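Local atomic coordinates of gene 2 protein (Enterobacteria phage Sf6, PDB entry 5C12), a protein that is the nuclease domain of the large subunit of a viral DNA-packaging terminase, binds divalent metal ions and probably cuts DNA by two-metal-ion catalysis. Residues 69-74 against 200-206; 93-99 against 120-126; 164-170 against 230-236. The protein carries 1 engineered substitution. All coordinates share one frame; numbering follows the deposited sequence.

The nuclease domain has an RNase H-like core, a mixed sheet with helices around it. Contact 1 lies at the sheet edge where strand 70-77 pairs with strand 200-201, and contact 2 near the opposite edge, where strands 100-104 and 126-130 begin. Their centres are about 19 Å apart, yet Arg73 forms a salt bridge with Asp96, and Lys72 probably a hydrogen bond with its carbonyl. The centre of contact 3 is about 26 and 30 Å from theirs, across the chain's centre, and it nears the magnesium site at Arg169. In sequence contact 2 nests within contact 1; contacts 1 and 3 interlock, 200-206 closing the chain on the sheet edge and 230-236 beside the metal site.

Contact 1: residues 69-74 against 200-206; sequences SVVKRI and SFDKEAI
Ser69 accepts a nearly straight hydrogen bond at its carbonyl from Ser200 N (N-H...O 173°), opening the parallel pairing of strand 70-77 with the short edge strand 200-201 of the RNase H-like sheet. Val70 is paired with Ser200; its CG1 leans on CB of Asp202 at 3.8 Å, on the face where loop residues Trp41 and Ala43 pack against it. Val71 continues the parallel pattern in both directions: its N-H donates to Ser200 O at 2.8 Å, and its O accepts from Asp202 N, 3.0 Å away in the carbonyl plane. Its side chain runs alongside Phe201 on the other face: CB sits 3.8 Å from ring atom CD1, while CG1, held opposite the backbone N (chi1 -179°), meets Ile206 CD1. Leu254 of helix 249-256 closes over this valine and the phenylalanine. At Lys72 and Arg73 the strand carries a classic beta bulge facing Ser65, and beyond Asp202 the partner segment turns into helix 203-206. Asp202 caps that helix, with OD1 taking Ala205 N from above the carboxylate plane. The Lys72 carbonyl O rests 3.5 Å from Ala205 CB. Ile74 lies side by side with Ile206, CB against CG2 at 3.9 Å. A water completes the join, accepting from Ile74 N and donating to Ile206 O at 2.8 Å.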
# COMPACT_ATOMS: atom_id res chain seq x y z
N SER A 69 -0.15 -1.70 -12.54
CA SER A 69 -0.24 -2.88 -11.71
C SER A 69 1.11 -3.54 -11.42
O SER A 69 1.13 -4.67 -10.94
CB SER A 69 -1.19 -3.89 -12.38
OG SER A 69 -2.50 -3.32 -12.50
N VAL A 70 2.21 -2.87 -11.72
CA VAL A 70 3.54 -3.46 -11.46
C VAL A 70 4.26 -2.64 -10.40
O VAL A 70 4.56 -1.47 -10.62
CB VAL A 70 4.40 -3.53 -12.73
CG1 VAL A 70 5.75 -4.18 -12.40
CG2 VAL A 70 3.69 -4.35 -13.81
N VAL A 71 4.51 -3.24 -9.24
CA VAL A 71 5.28 -2.62 -8.16
C VAL A 71 6.78 -2.58 -8.53
O VAL A 71 7.36 -3.60 -8.89
CB VAL A 71 5.06 -3.37 -6.82
CG1 VAL A 71 5.85 -2.71 -5.67
CG2 VAL A 71 3.58 -3.44 -6.46
N LYS A 72 7.39 -1.40 -8.46
CA LYS A 72 8.76 -1.22 -8.92
C LYS A 72 9.77 -0.83 -7.84
O LYS A 72 10.97 -1.01 -8.04
CB LYS A 72 8.82 -0.25 -10.10
CG LYS A 72 8.45 1.15 -9.79
CD LYS A 72 8.70 2.04 -11.01
CE LYS A 72 8.35 3.49 -10.69
NZ LYS A 72 8.61 4.32 -11.88
N ARG A 73 9.31 -0.30 -6.70
CA ARG A 73 10.20 0.05 -5.61
C ARG A 73 9.55 -0.19 -4.27
O ARG A 73 8.38 0.16 -4.07
CB ARG A 73 10.68 1.52 -5.68
CG ARG A 73 11.86 1.80 -4.74
CD ARG A 73 12.24 3.24 -4.62
NE ARG A 73 12.56 3.85 -5.90
CZ ARG A 73 13.77 3.88 -6.43
NH1 ARG A 73 14.79 3.32 -5.81
NH2 ARG A 73 13.96 4.48 -7.59
N ILE A 74 10.31 -0.79 -3.37
CA ILE A 74 9.96 -0.91 -1.95
C ILE A 74 11.19 -0.53 -1.14
O ILE A 74 12.26 -1.15 -1.25
CB ILE A 74 9.56 -2.37 -1.58
CG1 ILE A 74 8.32 -2.85 -2.37
CG2 ILE A 74 9.39 -2.50 -0.09
CD1 ILE A 74 6.99 -2.18 -2.04
N SER A 200 1.64 -7.20 -9.77
CA SER A 200 2.90 -7.89 -9.96
C SER A 200 4.02 -7.21 -9.19
O SER A 200 4.10 -5.98 -9.16
CB SER A 200 3.26 -7.94 -11.44
OG SER A 200 4.46 -8.68 -11.65
N PHE A 201 4.90 -7.99 -8.57
CA PHE A 201 6.12 -7.43 -8.02
C PHE A 201 7.29 -7.59 -8.98
O PHE A 201 7.67 -8.69 -9.32
CB PHE A 201 6.45 -8.07 -6.67
CG PHE A 201 5.37 -7.90 -5.65
CD1 PHE A 201 5.22 -6.69 -4.99
CD2 PHE A 201 4.49 -8.94 -5.37
CE1 PHE A 201 4.19 -6.52 -4.07
CE2 PHE A 201 3.47 -8.77 -4.47
CZ PHE A 201 3.33 -7.56 -3.81
N ASP A 202 7.86 -6.50 -9.45
CA ASP A 202 9.03 -6.57 -10.31
C ASP A 202 10.25 -6.88 -9.45
O ASP A 202 10.87 -5.98 -8.87
CB ASP A 202 9.18 -5.27 -11.07
CG ASP A 202 10.26 -5.32 -12.13
OD1 ASP A 202 11.23 -6.10 -11.99
OD2 ASP A 202 10.16 -4.56 -13.11
N LYS A 203 10.59 -8.15 -9.34
CA LYS A 203 11.60 -8.59 -8.40
C LYS A 203 12.97 -7.98 -8.71
O LYS A 203 13.68 -7.57 -7.79
CB LYS A 203 11.70 -10.12 -8.37
CG LYS A 203 12.75 -10.65 -7.38
CD LYS A 203 12.71 -12.16 -7.25
CE LYS A 203 13.69 -12.63 -6.18
NZ LYS A 203 13.65 -14.11 -5.99
N GLU A 204 13.34 -7.89 -9.98
CA GLU A 204 14.63 -7.32 -10.34
C GLU A 204 14.71 -5.84 -9.96
O GLU A 204 15.73 -5.39 -9.47
CB GLU A 204 14.89 -7.46 -11.84
CG GLU A 204 16.30 -7.04 -12.23
CD GLU A 204 16.58 -7.26 -13.71
OE1 GLU A 204 16.21 -8.33 -14.23
OE2 GLU A 204 17.17 -6.35 -14.34
N ALA A 205 13.61 -5.11 -10.15
CA ALA A 205 13.59 -3.68 -9.85
C ALA A 205 13.59 -3.44 -8.35
O ALA A 205 14.25 -2.53 -7.85
CB ALA A 205 12.35 -3.02 -10.49
N ILE A 206 12.82 -4.25 -7.62
CA ILE A 206 12.61 -4.02 -6.21
C ILE A 206 13.80 -4.51 -5.40
O ILE A 206 14.20 -3.89 -4.42
CB ILE A 206 11.36 -4.75 -5.71
CG1 ILE A 206 10.09 -4.13 -6.30
CG2 ILE A 206 11.32 -4.75 -4.19
CD1 ILE A 206 8.85 -4.97 -6.10
O HOH W 1 13.09 -1.33 -4.09

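Contact 2: residues 93-99 against 120-126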
# COMPACT_ATOMS: atom_id res chain seq x y z
N ALA A 93 9.91 9.67 -4.91
CA ALA A 93 8.77 9.85 -5.79
C ALA A 93 9.19 10.60 -7.06
O ALA A 93 8.77 10.27 -8.18
CB ALA A 93 7.65 10.60 -5.06
N ILE A 94 10.00 11.63 -6.90
CA ILE A 94 10.53 12.32 -8.04
C ILE A 94 11.38 11.39 -8.92
O ILE A 94 11.21 11.36 -10.14
CB ILE A 94 11.32 13.56 -7.59
CG1 ILE A 94 10.35 14.57 -7.00
CG2 ILE A 94 12.13 14.17 -8.74
CD1 ILE A 94 11.03 15.62 -6.17
N GLU A 95 12.28 10.63 -8.30
CA GLU A 95 13.14 9.70 -9.03
C GLU A 95 12.32 8.66 -9.80
O GLU A 95 12.69 8.26 -10.92
CB GLU A 95 14.09 9.02 -8.04
CG GLU A 95 15.10 8.10 -8.67
CD GLU A 95 16.11 7.55 -7.66
OE1 GLU A 95 16.03 7.91 -6.47
OE2 GLU A 95 16.99 6.77 -8.07
N ASP A 96 11.19 8.26 -9.22
CA ASP A 96 10.34 7.24 -9.80
C ASP A 96 9.35 7.79 -10.83
O ASP A 96 8.60 7.01 -11.43
CB ASP A 96 9.55 6.52 -8.70
CG ASP A 96 10.41 5.54 -7.91
OD1 ASP A 96 11.44 5.10 -8.46
OD2 ASP A 96 10.08 5.25 -6.74
N GLY A 97 9.34 9.09 -11.04
CA GLY A 97 8.45 9.71 -12.01
C GLY A 97 6.99 9.61 -11.59
O GLY A 97 6.10 9.42 -12.41
N ALA A 98 6.75 9.71 -10.28
CA ALA A 98 5.40 9.62 -9.76
C ALA A 98 4.48 10.67 -10.35
O ALA A 98 4.86 11.83 -10.53
CB ALA A 98 5.39 9.72 -8.24
N ASP A 99 3.25 10.25 -10.62
CA ASP A 99 2.16 11.16 -10.94
C ASP A 99 1.40 11.54 -9.68
O ASP A 99 0.87 12.63 -9.58
CB ASP A 99 1.21 10.49 -11.94
CG ASP A 99 1.88 10.18 -13.25
OD1 ASP A 99 2.33 11.12 -13.93
OD2 ASP A 99 2.01 8.99 -13.61
N PHE A 120 7.60 19.09 -4.25
CA PHE A 120 7.08 18.83 -5.59
C PHE A 120 6.84 20.13 -6.37
O PHE A 120 6.27 20.09 -7.45
CB PHE A 120 5.76 18.04 -5.49
CG PHE A 120 5.90 16.65 -4.90
CD1 PHE A 120 7.04 15.89 -5.09
CD2 PHE A 120 4.86 16.12 -4.15
CE1 PHE A 120 7.13 14.61 -4.56
CE2 PHE A 120 4.96 14.83 -3.62
CZ PHE A 120 6.10 14.10 -3.80
N SER A 121 7.26 21.28 -5.82
CA SER A 121 7.04 22.55 -6.50
C SER A 121 7.62 22.50 -7.92
O SER A 121 8.74 22.02 -8.13
CB SER A 121 7.62 23.71 -5.68
OG SER A 121 9.04 23.67 -5.64
N GLY A 122 6.83 22.91 -8.90
CA GLY A 122 7.27 22.92 -10.28
C GLY A 122 7.17 21.58 -10.99
O GLY A 122 7.62 21.45 -12.13
N LYS A 123 6.60 20.59 -10.33
CA LYS A 123 6.49 19.26 -10.92
C LYS A 123 5.05 18.80 -10.90
O LYS A 123 4.28 19.16 -10.00
CB LYS A 123 7.37 18.29 -10.14
CG LYS A 123 8.82 18.69 -10.12
CD LYS A 123 9.65 17.76 -9.26
CE LYS A 123 11.15 17.98 -9.48
NZ LYS A 123 11.58 19.35 -9.06
N LYS A 124 4.69 17.97 -11.87
CA LYS A 124 3.33 17.52 -12.00
C LYS A 124 3.13 16.26 -11.15
O LYS A 124 2.96 15.15 -11.67
CB LYS A 124 3.00 17.23 -13.46
CG LYS A 124 1.51 17.26 -13.77
CD LYS A 124 1.23 18.01 -15.07
CE LYS A 124 1.54 19.49 -14.94
NZ LYS A 124 1.12 20.27 -16.14
N ILE A 125 3.18 16.45 -9.83
CA ILE A 125 2.97 15.37 -8.87
C ILE A 125 1.95 15.82 -7.86
O ILE A 125 2.13 16.86 -7.21
CB ILE A 125 4.26 15.01 -8.13
CG1 ILE A 125 5.38 14.78 -9.13
CG2 ILE A 125 4.02 13.82 -7.22
CD1 ILE A 125 6.70 14.47 -8.50
N THR A 126 0.84 15.08 -7.77
CA THR A 126 -0.17 15.39 -6.77
C THR A 126 0.27 14.84 -5.43
O THR A 126 0.99 13.85 -5.35
CB THR A 126 -1.53 14.79 -7.12
OG1 THR A 126 -1.44 13.36 -7.12
CG2 THR A 126 -1.99 15.29 -8.48
O HOH W 2 2.00 13.75 -13.79
O HOH W 3 -0.34 14.21 -11.58
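Ile94, in the last turn of helix 82-95, meets Phe120, Lys123 and Ile125 of the loop that leads from helix 113-119 to strand 126-130. With CG1 turned opposite its carbonyl carbon (chi1 -68°), the isoleucine lays that methylene against the edge of the Phe120 ring, 4.0 Å from CE1. The same CG1 lies 3.9 Å from CD1 of Ile125, the two side chains crossing at about a right angle. On the solvent side, the aliphatic part of Lys123 passes across Ile94, so that CD and CE rest on its branches and only carbon is involved.

Ile125 holds the middle of the interface. Its CG2 lies over one face of the Phe120 ring, 3.8 Å above the plane at the centre, whereas Ile94 CG1 meets the edge and Ala93 CB comes obliquely to CZ. Towards segment 93-99, Ile125 CG1 comes to 3.3 Å from the carbonyl O of Ala98.

Asp99 supplies the polar part. Its carbonyl O accepts Thr126 N at 3.0 Å (N-H...O 167°), although the donor is tilted 32° from the carbonyl plane; Ile125 CA makes a CA-H...O contact with the same oxygen. A water lies 2.7 Å from both Asp99 OD1 and Lys124 O, while OD2 of the aspartate accepts from Val47 N.

The bond from Thr126 to Asp99 starts the parallel pairing of strands 100-104 and 126-130, which helix 113-119 links as a beta-alpha-beta unit. The contact thus packs the end of helix 82-95 onto the return limb of that crossover, with Tyr101 of strand 100-104 meeting the Phe120 ring edge-to-face.

Contact 3: residues 164-170 against 230-236. Engineered in segment 230-236: Ala236 (natural residue Lys).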
# COMPACT_ATOMS: atom_id res chain seq x y z
N VAL A 164 -19.37 -2.60 3.88
CA VAL A 164 -18.42 -3.71 3.85
C VAL A 164 -17.14 -3.40 4.62
O VAL A 164 -16.66 -4.22 5.40
CB VAL A 164 -18.08 -4.10 2.40
CG1 VAL A 164 -16.94 -5.13 2.37
CG2 VAL A 164 -19.32 -4.63 1.70
N PHE A 165 -16.59 -2.20 4.43
CA PHE A 165 -15.32 -1.81 5.04
C PHE A 165 -15.53 -0.77 6.12
O PHE A 165 -16.28 0.18 5.93
CB PHE A 165 -14.38 -1.19 4.02
CG PHE A 165 -14.06 -2.10 2.87
CD1 PHE A 165 -13.28 -3.23 3.07
CD2 PHE A 165 -14.56 -1.84 1.61
CE1 PHE A 165 -13.00 -4.07 2.01
CE2 PHE A 165 -14.25 -2.66 0.55
CZ PHE A 165 -13.49 -3.78 0.75
N ARG A 166 -14.90 -0.95 7.27
CA ARG A 166 -15.03 0.08 8.30
C ARG A 166 -14.42 1.39 7.85
O ARG A 166 -15.02 2.46 8.01
CB ARG A 166 -14.39 -0.34 9.63
CG ARG A 166 -14.44 0.81 10.65
CD ARG A 166 -14.09 0.44 12.06
NE ARG A 166 -14.43 1.55 12.95
CZ ARG A 166 -14.42 1.49 14.28
NH1 ARG A 166 -14.09 0.37 14.91
NH2 ARG A 166 -14.75 2.56 14.99
N ASN A 167 -13.24 1.33 7.26
CA ASN A 167 -12.46 2.53 7.01
C ASN A 167 -11.50 2.33 5.86
O ASN A 167 -11.46 1.26 5.26
CB ASN A 167 -11.71 2.96 8.29
CG ASN A 167 -10.89 1.84 8.92
OD1 ASN A 167 -10.38 0.94 8.22
ND2 ASN A 167 -10.74 1.90 10.23
N LYS A 168 -10.77 3.39 5.50
CA LYS A 168 -9.87 3.33 4.36
C LYS A 168 -8.74 2.32 4.54
O LYS A 168 -8.33 1.68 3.57
CB LYS A 168 -9.28 4.72 4.06
CG LYS A 168 -10.27 5.65 3.39
CD LYS A 168 -9.64 7.01 3.07
CE LYS A 168 -10.55 7.86 2.22
NZ LYS A 168 -11.68 8.39 3.00
N ARG A 169 -8.24 2.17 5.75
CA ARG A 169 -7.17 1.21 6.00
C ARG A 169 -7.67 -0.18 5.56
O ARG A 169 -6.97 -0.93 4.88
CB ARG A 169 -6.78 1.19 7.49
CG ARG A 169 -5.79 0.10 7.89
CD ARG A 169 -5.37 0.30 9.37
NE ARG A 169 -4.49 -0.76 9.88
CZ ARG A 169 -3.18 -0.82 9.67
NH1 ARG A 169 -2.56 0.10 8.93
NH2 ARG A 169 -2.48 -1.82 10.19
N ALA A 170 -8.87 -0.56 5.97
CA ALA A 170 -9.41 -1.85 5.57
C ALA A 170 -9.71 -1.89 4.08
O ALA A 170 -9.39 -2.87 3.41
CB ALA A 170 -10.66 -2.18 6.36
N LYS A 230 -18.47 -5.17 9.93
CA LYS A 230 -17.66 -4.63 8.86
C LYS A 230 -16.26 -5.22 8.90
O LYS A 230 -15.83 -5.72 9.94
CB LYS A 230 -17.56 -3.11 8.98
CG LYS A 230 -18.89 -2.38 8.85
CD LYS A 230 -18.62 -0.87 8.92
CE LYS A 230 -19.86 -0.06 9.05
NZ LYS A 230 -19.52 1.35 9.38
N LEU A 231 -15.58 -5.18 7.77
CA LEU A 231 -14.19 -5.61 7.72
C LEU A 231 -13.34 -4.52 8.36
O LEU A 231 -13.44 -3.35 8.01
CB LEU A 231 -13.74 -5.88 6.28
CG LEU A 231 -14.41 -7.09 5.61
CD1 LEU A 231 -14.03 -7.14 4.14
CD2 LEU A 231 -14.10 -8.38 6.33
N GLU A 232 -12.51 -4.93 9.31
CA GLU A 232 -11.64 -4.01 10.01
C GLU A 232 -10.35 -4.76 10.32
O GLU A 232 -10.38 -5.97 10.57
CB GLU A 232 -12.30 -3.52 11.30
CG GLU A 232 -11.52 -2.43 12.01
CD GLU A 232 -12.16 -1.97 13.32
OE1 GLU A 232 -13.23 -2.48 13.71
OE2 GLU A 232 -11.54 -1.10 13.97
N LEU A 233 -9.23 -4.06 10.29
CA LEU A 233 -7.92 -4.66 10.54
C LEU A 233 -7.35 -4.23 11.88
O LEU A 233 -7.72 -3.20 12.42
CB LEU A 233 -6.96 -4.26 9.43
CG LEU A 233 -7.44 -4.70 8.05
CD1 LEU A 233 -6.49 -4.16 7.00
CD2 LEU A 233 -7.58 -6.21 7.95
N MET A 234 -6.46 -5.04 12.44
CA MET A 234 -5.73 -4.64 13.62
C MET A 234 -4.89 -3.43 13.27
O MET A 234 -4.32 -3.33 12.18
CB MET A 234 -4.81 -5.76 14.10
CG MET A 234 -5.50 -6.97 14.67
SD MET A 234 -4.31 -8.16 15.33
CE MET A 234 -3.34 -7.13 16.42
N THR A 235 -4.80 -2.50 14.22
CA THR A 235 -3.91 -1.36 14.07
C THR A 235 -2.49 -1.79 14.39
O THR A 235 -2.27 -2.85 15.00
CB THR A 235 -4.28 -0.26 15.07
OG1 THR A 235 -4.14 -0.77 16.40
CG2 THR A 235 -5.71 0.21 14.85
N ALA A 236 -1.52 -0.97 13.98
CA ALA A 236 -0.13 -1.22 14.33
C ALA A 236 0.04 -1.35 15.85
O ALA A 236 0.76 -2.21 16.32
CB ALA A 236 0.76 -0.10 13.80
O HOH W 4 -17.99 2.18 7.04
O HOH W 5 -9.05 -1.26 9.51
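Phe165 and Leu231 form a single backbone bridge in the RNase H-like nuclease domain, joining the lead-in to helix 168-189 to the extended loop before helix 236-243; the Arg169 end of the contact approaches the metal site. Two main-chain hydrogen bonds make the bridge: Leu231 N donates to Val164 O at 2.8 Å, and Leu231 O accepts Arg166 N at 2.9 Å. Asn167 caps helix 168-189 with OD1 bonded to Ala170 N, and a water connects the same oxygen to Leu233 N. A second water accepts from Lys230 NZ and lies 2.9 Å from Phe165 O.

In the apolar part, Leu231 CD1 touches both Val164 CG1 (4.0 Å) and Phe165 CE1 (3.9 Å), while Val164 CG1 lies over the centre of the Phe165 ring. Further along, Leu233 CD1 packs on Ala170 CA.

Among the charged groups, Arg166 and Glu232 run side by side in a salt bridge, their end planes 74° apart. NH1 makes weak bonds to both carboxylate oxygens; OE1, at the guanidinium edge, also accepts from Asn226 ND2. Arg169 extends with CG opposite the backbone N (chi1 173°) to about 5 Å from a bound magnesium ion, where NH1 has a long, weak ion pair with the metal ligand Asp252. Across the contact its NH2 donates to Met234 O at 3.1 Å, in the guanidinium plane, with a weak second bond from NE to the same oxygen.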